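Local coordinates for ATPase BagA (Mycobacterium tuberculosis H37Rv, PDB 6BS3), which hydrolyses ATP as one subunit of the heterodimeric BagAB complex, whose ATPase activity is required for resistance to nitric oxide and to elevated glycerol, at residues Y74-I79 / N89-D94; K140-V145 / E193-L198; V55-R60 / D162-G167. All blocks are in the same frame, centred on the assembly; numbering follows the deposited sequence.

Interaction 1 of 3, residues Y74-I79 / N89-D94; sequences YQELKI and NALAID
Leu77 and Ala90 form a hydrogen-bonded pair in the antiparallel beta hairpin of strands 77-82 and 86-92, at one margin of the P-loop NTPase sheet. Leu77 N gives a bond of 3.1 Å to Ala90 O. Ala90 N returns one of 2.7 Å to Leu77 O. Lys78 and Asn89 make the next, non-hydrogen-bonded pair. Their side chains cross at about a right angle, and Asn89 OD1 comes back to 3.3 Å from Lys78 CA. Leu77 and Ala90 put their side chains on the face away from Lys78 and Asn89, and Ile79 CG2 rests on Ala90 CB.

Before Leu77 the first chain leaves the strand pairing. Gln75 O and Ala90 O, both acceptors, lie close without a bond. A water bridges the gap. It donates a hydrogen bond to Gln75 O and accepts one from Ala92 N. Glu76 CA makes a CA-H...O contact of 3.4 Å with Ala90 O, and Glu76 CG lies against Leu91 CB.

Tyr74 packs beside the end of the second segment. The ring swings away from the backbone N of Tyr74 (chi1 -172°) and lies beside Leu91-Asp94. Ala92 O meets the ring edge near its plane, while Asp94 O sits over one face. Leu91 CD1 reaches ring atom CD1 of Tyr74 at 3.7 Å.

Polar ends are held by a second shell. Tyr156 OH bonds both Glu76 OE1 and Asn89 ND2, and Arg147 forms a salt bridge with Glu76 OE2. Gln87 NE2 bonds Asn89 OD1, and Glu101 takes part in a hydrogen bond with Tyr74 OH. Asp94 is the N-cap of helix 95-107: its OD1 accepts from Ala97 N, while its CB packs 3.8 Å from Tyr74 CB.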
loop_
_atom_site.group_PDB
_atom_site.type_symbol
_atom_site.label_atom_id
_atom_site.label_comp_id
_atom_site.label_asym_id
_atom_site.label_seq_id
_atom_site.Cartn_x
_atom_site.Cartn_y
_atom_site.Cartn_z
ATOM N N TYR A 74 -24.422 -6.511 3.628
ATOM C CA TYR A 74 -24.748 -5.826 2.384
ATOM C C TYR A 74 -26.082 -5.065 2.513
ATOM O O TYR A 74 -27.110 -5.523 2.035
ATOM C CB TYR A 74 -24.707 -6.808 1.193
ATOM C CG TYR A 74 -24.835 -6.153 -0.169
ATOM C CD1 TYR A 74 -24.111 -4.998 -0.486
ATOM C CD2 TYR A 74 -25.631 -6.717 -1.160
ATOM C CE1 TYR A 74 -24.211 -4.406 -1.746
ATOM C CE2 TYR A 74 -25.705 -6.156 -2.437
ATOM C CZ TYR A 74 -25.006 -4.995 -2.721
ATOM O OH TYR A 74 -25.133 -4.436 -3.962
ATOM N N GLN A 75 -26.051 -3.916 3.213
ATOM C CA GLN A 75 -27.179 -3.024 3.508
ATOM C C GLN A 75 -26.635 -1.638 3.763
ATOM O O GLN A 75 -25.546 -1.518 4.326
ATOM C CB GLN A 75 -27.902 -3.439 4.822
ATOM C CG GLN A 75 -28.719 -4.719 4.789
ATOM C CD GLN A 75 -29.074 -5.156 6.198
ATOM O OE1 GLN A 75 -29.722 -4.425 6.967
ATOM N NE2 GLN A 75 -28.670 -6.370 6.568
ATOM N N GLU A 76 -27.420 -0.592 3.441
ATOM C CA GLU A 76 -27.038 0.800 3.703
ATOM C C GLU A 76 -27.453 1.099 5.125
ATOM O O GLU A 76 -28.642 1.023 5.437
ATOM C CB GLU A 76 -27.699 1.753 2.710
ATOM C CG GLU A 76 -27.224 1.520 1.288
ATOM C CD GLU A 76 -28.215 1.898 0.211
ATOM O OE1 GLU A 76 -29.021 2.838 0.412
ATOM O OE2 GLU A 76 -28.160 1.264 -0.863
ATOM N N LEU A 77 -26.477 1.331 6.015
ATOM C CA LEU A 77 -26.785 1.509 7.442
ATOM C C LEU A 77 -26.155 2.744 7.997
ATOM O O LEU A 77 -25.028 3.076 7.616
ATOM C CB LEU A 77 -26.303 0.272 8.260
ATOM C CG LEU A 77 -26.950 -1.096 7.973
ATOM C CD1 LEU A 77 -26.028 -2.227 8.367
ATOM C CD2 LEU A 77 -28.311 -1.240 8.651
ATOM N N LYS A 78 -26.863 3.436 8.886
ATOM C CA LYS A 78 -26.340 4.650 9.498
ATOM C C LYS A 78 -25.144 4.308 10.377
ATOM O O LYS A 78 -25.244 3.478 11.280
ATOM C CB LYS A 78 -27.422 5.348 10.324
ATOM C CG LYS A 78 -27.030 6.734 10.812
ATOM C CD LYS A 78 -28.072 7.304 11.762
ATOM C CE LYS A 78 -27.787 8.763 12.081
ATOM N NZ LYS A 78 -28.412 9.185 13.365
ATOM N N ILE A 79 -24.013 4.951 10.109
ATOM C CA ILE A 79 -22.800 4.695 10.873
ATOM C C ILE A 79 -22.309 5.919 11.639
ATOM O O ILE A 79 -21.554 5.789 12.603
ATOM C CB ILE A 79 -21.663 4.184 9.967
ATOM C CG1 ILE A 79 -20.392 3.951 10.786
ATOM C CG2 ILE A 79 -21.403 5.166 8.836
ATOM C CD1 ILE A 79 -19.510 2.848 10.243
ATOM N N ASN A 89 -24.467 7.213 5.973
ATOM C CA ASN A 89 -24.793 5.796 5.824
ATOM C C ASN A 89 -23.582 5.085 5.230
ATOM O O ASN A 89 -22.812 5.706 4.494
ATOM C CB ASN A 89 -25.999 5.601 4.902
ATOM C CG ASN A 89 -27.328 5.791 5.561
ATOM O OD1 ASN A 89 -27.409 6.173 6.718
ATOM N ND2 ASN A 89 -28.406 5.516 4.833
ATOM N N ALA A 90 -23.423 3.777 5.518
ATOM C CA ALA A 90 -22.312 2.981 4.992
ATOM C C ALA A 90 -22.787 1.858 4.103
ATOM O O ALA A 90 -23.766 1.184 4.426
ATOM C CB ALA A 90 -21.462 2.411 6.137
ATOM N N LEU A 91 -22.080 1.626 3.001
ATOM C CA LEU A 91 -22.366 0.477 2.147
ATOM C C LEU A 91 -21.087 -0.305 1.795
ATOM O O LEU A 91 -20.314 0.125 0.946
ATOM C CB LEU A 91 -23.222 0.781 0.894
ATOM C CG LEU A 91 -23.543 -0.476 0.014
ATOM C CD1 LEU A 91 -24.500 -1.486 0.725
ATOM C CD2 LEU A 91 -24.076 -0.072 -1.347
ATOM N N ALA A 92 -20.862 -1.439 2.468
ATOM C CA ALA A 92 -19.727 -2.318 2.148
ATOM C C ALA A 92 -20.291 -3.254 1.068
ATOM O O ALA A 92 -21.123 -4.116 1.384
ATOM C CB ALA A 92 -19.296 -3.112 3.383
ATOM N N ILE A 93 -19.981 -2.982 -0.219
ATOM C CA ILE A 93 -20.533 -3.808 -1.308
ATOM C C ILE A 93 -19.986 -5.249 -1.210
ATOM O O ILE A 93 -18.776 -5.453 -1.095
ATOM C CB ILE A 93 -20.335 -3.200 -2.736
ATOM C CG1 ILE A 93 -21.021 -1.816 -2.886
ATOM C CG2 ILE A 93 -20.830 -4.186 -3.823
ATOM C CD1 ILE A 93 -20.604 -1.021 -4.222
ATOM N N ASP A 94 -20.893 -6.222 -1.199
ATOM C CA ASP A 94 -20.585 -7.647 -1.172
ATOM C C ASP A 94 -20.742 -8.079 -2.638
ATOM O O ASP A 94 -21.868 -8.104 -3.148
ATOM C CB ASP A 94 -21.587 -8.350 -0.238
ATOM C CG ASP A 94 -21.488 -9.860 -0.088
ATOM O OD1 ASP A 94 -21.065 -10.534 -1.053
ATOM O OD2 ASP A 94 -21.873 -10.372 0.981
HETATM O O HOH W 1 -22.876 -1.851 4.560
#

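Interaction 2 of 3, residues K140-V145 / E193-L198; sequences KIKETV and EGVVKL
Lys142 lays the aliphatic part of its side chain over residues 193-198 of helix 188-200, where Gly194, Val195 and Leu198 receive it. This is helix-to-helix packing between helices 130-146 and 188-200, away from the nucleotide site. The segment axes come within 10.1 Å and cross at 69°, and only a few side chains touch. The nearest CA atoms are those of Lys142 and Val195, 6.2 Å apart.

The contacts across the pair are apolar. Lys142 CG lies 3.7 Å from Leu198 CD2, and Lys142 CB lies 4.0 Å from Val195 CG2. The lysine chain bends at chi2 (-111°), and its CE then passes 4.1 Å from Gly194 C. At Gly194 the helix surface has no side chain, which allows this close passage. Val145 and Leu198 meet tip to tip, with Val145 CG1 3.9 Å from Leu198 CD1. The two methyls of Leu198 divide the work: CD2 touches both Lys142 and Val145, and CD1 meets Val145 alone.

Packing beyond the pair continues the apolar surface. Val145 also rests on Ile159 of strand 158-162 and on Leu23 of strand 23-28, so it joins the helix to the sheet. Val195 touches Val175 of helix 175-179.

No hydrogen bond or salt bridge joins the two segments. Their fit therefore depends on methyl and methylene groups and on the bare backbone at Gly194, with a charged residue contributing its hydrocarbon portion to the contact.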
loop_
_atom_site.group_PDB
_atom_site.type_symbol
_atom_site.label_atom_id
_atom_site.label_comp_id
_atom_site.label_asym_id
_atom_site.label_seq_id
_atom_site.Cartn_x
_atom_site.Cartn_y
_atom_site.Cartn_z
ATOM N N LYS A 140 -23.699 -0.661 -9.275
ATOM C CA LYS A 140 -24.319 -0.483 -7.956
ATOM C C LYS A 140 -24.105 0.949 -7.463
ATOM O O LYS A 140 -25.014 1.524 -6.874
ATOM C CB LYS A 140 -23.796 -1.521 -6.934
ATOM C CG LYS A 140 -24.379 -1.384 -5.518
ATOM C CD LYS A 140 -25.879 -1.596 -5.474
ATOM C CE LYS A 140 -26.467 -1.212 -4.144
ATOM N NZ LYS A 140 -27.953 -1.248 -4.179
ATOM N N ILE A 141 -22.908 1.516 -7.711
ATOM C CA ILE A 141 -22.560 2.893 -7.364
ATOM C C ILE A 141 -23.549 3.831 -8.086
ATOM O O ILE A 141 -24.158 4.678 -7.438
ATOM C CB ILE A 141 -21.079 3.198 -7.728
ATOM C CG1 ILE A 141 -20.099 2.490 -6.735
ATOM C CG2 ILE A 141 -20.821 4.730 -7.794
ATOM C CD1 ILE A 141 -18.514 2.520 -7.234
ATOM N N LYS A 142 -23.769 3.617 -9.399
ATOM C CA LYS A 142 -24.706 4.404 -10.195
ATOM C C LYS A 142 -26.150 4.328 -9.641
ATOM O O LYS A 142 -26.854 5.337 -9.638
ATOM C CB LYS A 142 -24.633 3.969 -11.665
ATOM C CG LYS A 142 -25.446 4.835 -12.628
ATOM C CD LYS A 142 -26.623 4.068 -13.157
ATOM C CE LYS A 142 -27.431 4.859 -14.148
ATOM N NZ LYS A 142 -28.648 4.106 -14.538
ATOM N N GLU A 143 -26.575 3.142 -9.184
ATOM C CA GLU A 143 -27.909 2.912 -8.617
ATOM C C GLU A 143 -28.112 3.755 -7.337
ATOM O O GLU A 143 -29.204 4.274 -7.136
ATOM C CB GLU A 143 -28.136 1.399 -8.353
ATOM C CG GLU A 143 -29.551 1.013 -7.903
ATOM C CD GLU A 143 -29.884 1.238 -6.435
ATOM O OE1 GLU A 143 -28.983 1.059 -5.581
ATOM O OE2 GLU A 143 -31.046 1.600 -6.138
ATOM N N THR A 144 -27.065 3.906 -6.491
ATOM C CA THR A 144 -27.159 4.700 -5.255
ATOM C C THR A 144 -27.252 6.196 -5.541
ATOM O O THR A 144 -27.932 6.910 -4.804
ATOM C CB THR A 144 -26.024 4.361 -4.273
ATOM O OG1 THR A 144 -24.790 4.880 -4.770
ATOM C CG2 THR A 144 -25.918 2.855 -3.972
ATOM N N VAL A 145 -26.570 6.658 -6.612
ATOM C CA VAL A 145 -26.507 8.047 -7.086
ATOM C C VAL A 145 -27.855 8.527 -7.656
ATOM O O VAL A 145 -28.268 9.638 -7.350
ATOM C CB VAL A 145 -25.371 8.233 -8.142
ATOM C CG1 VAL A 145 -25.379 9.641 -8.762
ATOM C CG2 VAL A 145 -23.994 7.890 -7.579
ATOM N N GLU A 193 -24.366 2.393 -20.615
ATOM C CA GLU A 193 -24.390 3.697 -21.276
ATOM C C GLU A 193 -24.639 4.816 -20.226
ATOM O O GLU A 193 -23.962 5.851 -20.257
ATOM C CB GLU A 193 -25.463 3.701 -22.373
ATOM C CG GLU A 193 -25.220 4.726 -23.468
ATOM C CD GLU A 193 -26.396 5.004 -24.391
ATOM O OE1 GLU A 193 -27.164 4.062 -24.694
ATOM O OE2 GLU A 193 -26.539 6.170 -24.825
ATOM N N GLY A 194 -25.578 4.552 -19.304
ATOM C CA GLY A 194 -25.949 5.422 -18.198
ATOM C C GLY A 194 -24.825 5.585 -17.197
ATOM O O GLY A 194 -24.681 6.656 -16.607
ATOM N N VAL A 195 -24.008 4.516 -17.012
ATOM C CA VAL A 195 -22.845 4.490 -16.112
ATOM C C VAL A 195 -21.765 5.416 -16.692
ATOM O O VAL A 195 -21.269 6.291 -15.970
ATOM C CB VAL A 195 -22.341 3.047 -15.811
ATOM C CG1 VAL A 195 -21.048 3.066 -14.987
ATOM C CG2 VAL A 195 -23.420 2.223 -15.093
ATOM N N VAL A 196 -21.454 5.252 -18.011
ATOM C CA VAL A 196 -20.498 6.064 -18.778
ATOM C C VAL A 196 -20.894 7.547 -18.707
ATOM O O VAL A 196 -20.031 8.386 -18.442
ATOM C CB VAL A 196 -20.390 5.592 -20.260
ATOM C CG1 VAL A 196 -19.741 6.651 -21.152
ATOM C CG2 VAL A 196 -19.636 4.280 -20.365
ATOM N N LYS A 197 -22.194 7.859 -18.969
ATOM C CA LYS A 197 -22.749 9.218 -18.954
ATOM C C LYS A 197 -22.558 9.861 -17.587
ATOM O O LYS A 197 -22.127 11.007 -17.522
ATOM C CB LYS A 197 -24.243 9.208 -19.322
ATOM C CG LYS A 197 -24.519 9.599 -20.758
ATOM C CD LYS A 197 -25.948 9.251 -21.169
ATOM C CE LYS A 197 -26.001 8.023 -22.050
ATOM N NZ LYS A 197 -27.381 7.491 -22.200
ATOM N N LEU A 198 -22.877 9.115 -16.496
ATOM C CA LEU A 198 -22.730 9.598 -15.125
ATOM C C LEU A 198 -21.269 9.913 -14.814
ATOM O O LEU A 198 -20.982 11.025 -14.372
ATOM C CB LEU A 198 -23.328 8.616 -14.092
ATOM C CG LEU A 198 -23.045 8.933 -12.598
ATOM C CD1 LEU A 198 -23.668 10.257 -12.169
ATOM C CD2 LEU A 198 -23.546 7.842 -11.702
#

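Interaction 3 of 3, residues V55-R60 / D162-G167; sequences VEVEGR and DAPPTG
Val55 and Asp162 are joined by a backbone hydrogen bond where two parallel strands of the P-loop NTPase sheet end. Asp162 N donates to Val55 O at 2.8 Å. Beyond it the chains diverge, and a water spans them: it accepts from Val57 N and donates to Asp162 O.

The apolar contact is between Val57 and Pro164. Their side chains cross at about a right angle, with Val57 CG2 3.8 Å from Pro164 CD.

Glu58 and Asp162 carry the charges. Glu58 lies at the edge, extended beyond CG, and brings OE2 to 3.4 Å from Pro164 CA and 3.6 Å from Pro165 CD. Its OE1 forms a salt bridge with Arg60 NH1 at 3.1 Å and lies near the plane of the Arg60 guanidinium. Asp162 OD2 is hydrogen-bonded to Ser35 OG of the ATP site. The nearest atom of the Asp162 side chain is about 4 Å from the magnesium ion. The sequence DAPPTG resembles the DTAPTG signature of ArsA and Get3, and Asp162 is consistent with its aspartate.

Strand 51-56 is flanked by strands 86-92 and 158-162. Val57 packs against Leu137 and Ile141 of helix 130-146, and Pro164 against Ile169 and Phe172 of helix 169-172.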
loop_
_atom_site.group_PDB
_atom_site.type_symbol
_atom_site.label_atom_id
_atom_site.label_comp_id
_atom_site.label_asym_id
_atom_site.label_seq_id
_atom_site.Cartn_x
_atom_site.Cartn_y
_atom_site.Cartn_z
ATOM N N VAL A 55 -19.301 4.492 0.437
ATOM C CA VAL A 55 -19.211 3.206 -0.282
ATOM C C VAL A 55 -17.787 2.643 -0.375
ATOM O O VAL A 55 -16.869 3.375 -0.735
ATOM C CB VAL A 55 -19.826 3.362 -1.705
ATOM C CG1 VAL A 55 -19.801 2.043 -2.491
ATOM C CG2 VAL A 55 -21.241 3.939 -1.658
ATOM N N GLU A 56 -17.606 1.344 -0.085
ATOM C CA GLU A 56 -16.317 0.673 -0.317
ATOM C C GLU A 56 -16.555 -0.500 -1.289
ATOM O O GLU A 56 -17.631 -1.091 -1.270
ATOM C CB GLU A 56 -15.569 0.299 0.959
ATOM C CG GLU A 56 -16.187 -0.852 1.734
ATOM C CD GLU A 56 -15.315 -1.241 2.899
ATOM O OE1 GLU A 56 -15.826 -1.240 4.037
ATOM O OE2 GLU A 56 -14.112 -1.510 2.683
ATOM N N VAL A 57 -15.604 -0.774 -2.197
ATOM C CA VAL A 57 -15.832 -1.718 -3.310
ATOM C C VAL A 57 -14.884 -2.958 -3.378
ATOM O O VAL A 57 -15.044 -3.771 -4.291
ATOM C CB VAL A 57 -15.773 -0.917 -4.652
ATOM C CG1 VAL A 57 -16.762 0.255 -4.672
ATOM C CG2 VAL A 57 -14.360 -0.424 -4.948
ATOM N N GLU A 58 -13.929 -3.119 -2.433
ATOM C CA GLU A 58 -12.946 -4.203 -2.563
ATOM C C GLU A 58 -13.154 -5.404 -1.626
ATOM O O GLU A 58 -12.338 -6.322 -1.627
ATOM C CB GLU A 58 -11.514 -3.649 -2.438
ATOM C CG GLU A 58 -11.214 -2.541 -3.446
ATOM C CD GLU A 58 -9.788 -2.038 -3.516
ATOM O OE1 GLU A 58 -9.181 -1.791 -2.451
ATOM O OE2 GLU A 58 -9.272 -1.896 -4.647
ATOM N N GLY A 59 -14.231 -5.391 -0.854
ATOM C CA GLY A 59 -14.560 -6.461 0.089
ATOM C C GLY A 59 -13.635 -6.522 1.287
ATOM O O GLY A 59 -13.641 -7.506 2.018
ATOM N N ARG A 60 -12.843 -5.471 1.502
ATOM C CA ARG A 60 -11.852 -5.371 2.567
ATOM C C ARG A 60 -12.415 -4.972 3.946
ATOM O O ARG A 60 -11.667 -5.000 4.928
ATOM C CB ARG A 60 -10.744 -4.404 2.126
ATOM C CG ARG A 60 -9.900 -4.988 0.984
ATOM C CD ARG A 60 -9.004 -3.955 0.338
ATOM N NE ARG A 60 -7.921 -3.548 1.233
ATOM C CZ ARG A 60 -7.280 -2.385 1.162
ATOM N NH1 ARG A 60 -7.603 -1.496 0.228
ATOM N NH2 ARG A 60 -6.314 -2.099 2.024
ATOM N N ASP A 162 -14.858 5.187 -1.391
ATOM C CA ASP A 162 -13.512 4.839 -0.955
ATOM C C ASP A 162 -13.156 3.871 -2.114
ATOM O O ASP A 162 -13.563 2.709 -2.135
ATOM C CB ASP A 162 -13.571 4.166 0.421
ATOM C CG ASP A 162 -12.308 3.532 0.978
ATOM O OD1 ASP A 162 -11.246 3.632 0.329
ATOM O OD2 ASP A 162 -12.388 2.918 2.048
ATOM N N ALA A 163 -12.546 4.436 -3.158
ATOM C CA ALA A 163 -12.296 3.783 -4.443
ATOM C C ALA A 163 -11.014 2.920 -4.519
ATOM O O ALA A 163 -10.135 3.066 -3.670
ATOM C CB ALA A 163 -12.287 4.855 -5.540
ATOM N N PRO A 164 -10.847 2.071 -5.564
ATOM C CA PRO A 164 -9.579 1.357 -5.732
ATOM C C PRO A 164 -8.359 2.327 -5.830
ATOM O O PRO A 164 -8.532 3.528 -6.102
ATOM C CB PRO A 164 -9.805 0.575 -7.037
ATOM C CG PRO A 164 -11.264 0.416 -7.141
ATOM C CD PRO A 164 -11.757 1.754 -6.686
ATOM N N PRO A 165 -7.114 1.847 -5.587
ATOM C CA PRO A 165 -5.959 2.765 -5.614
ATOM C C PRO A 165 -5.616 3.361 -6.988
ATOM O O PRO A 165 -6.212 2.991 -8.000
ATOM C CB PRO A 165 -4.815 1.896 -5.045
ATOM C CG PRO A 165 -5.197 0.511 -5.382
ATOM C CD PRO A 165 -6.692 0.476 -5.221
ATOM N N THR A 166 -4.623 4.269 -7.019
ATOM C CA THR A 166 -4.172 4.980 -8.238
ATOM C C THR A 166 -3.764 4.063 -9.405
ATOM O O THR A 166 -3.976 4.439 -10.565
ATOM C CB THR A 166 -3.055 6.001 -7.934
ATOM O OG1 THR A 166 -1.941 5.335 -7.353
ATOM C CG2 THR A 166 -3.515 7.104 -6.989
ATOM N N GLY A 167 -3.214 2.885 -9.099
ATOM C CA GLY A 167 -2.780 1.927 -10.111
ATOM C C GLY A 167 -3.902 1.150 -10.771
ATOM O O GLY A 167 -3.688 0.520 -11.805
HETATM O O HOH W 2 -13.004 0.237 -1.940
#

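From the N terminus, the first segment met is 55-60, at the end of strand 51-56, which opens interaction 3. Interaction 1 then opens and closes early as the 77-82/86-92 hairpin, wholly between the two segments of interaction 3. Residues 140-145 next open interaction 2. Residues 162-167 close interaction 3 over a 101-residue span before 193-198 closes interaction 2, so these two loops cross. Interactions 1 and 3 share the sheet, since Leu91 and Ile93 probably hydrogen-bond to Glu56. Helix 130-146 touches both: Lys140 packs on Tyr74, Leu91 and Ile93, and Ile141 packs on Val55 and Val57. Together they join the hairpin, the strand ends near the magnesium ion and helix 188-200.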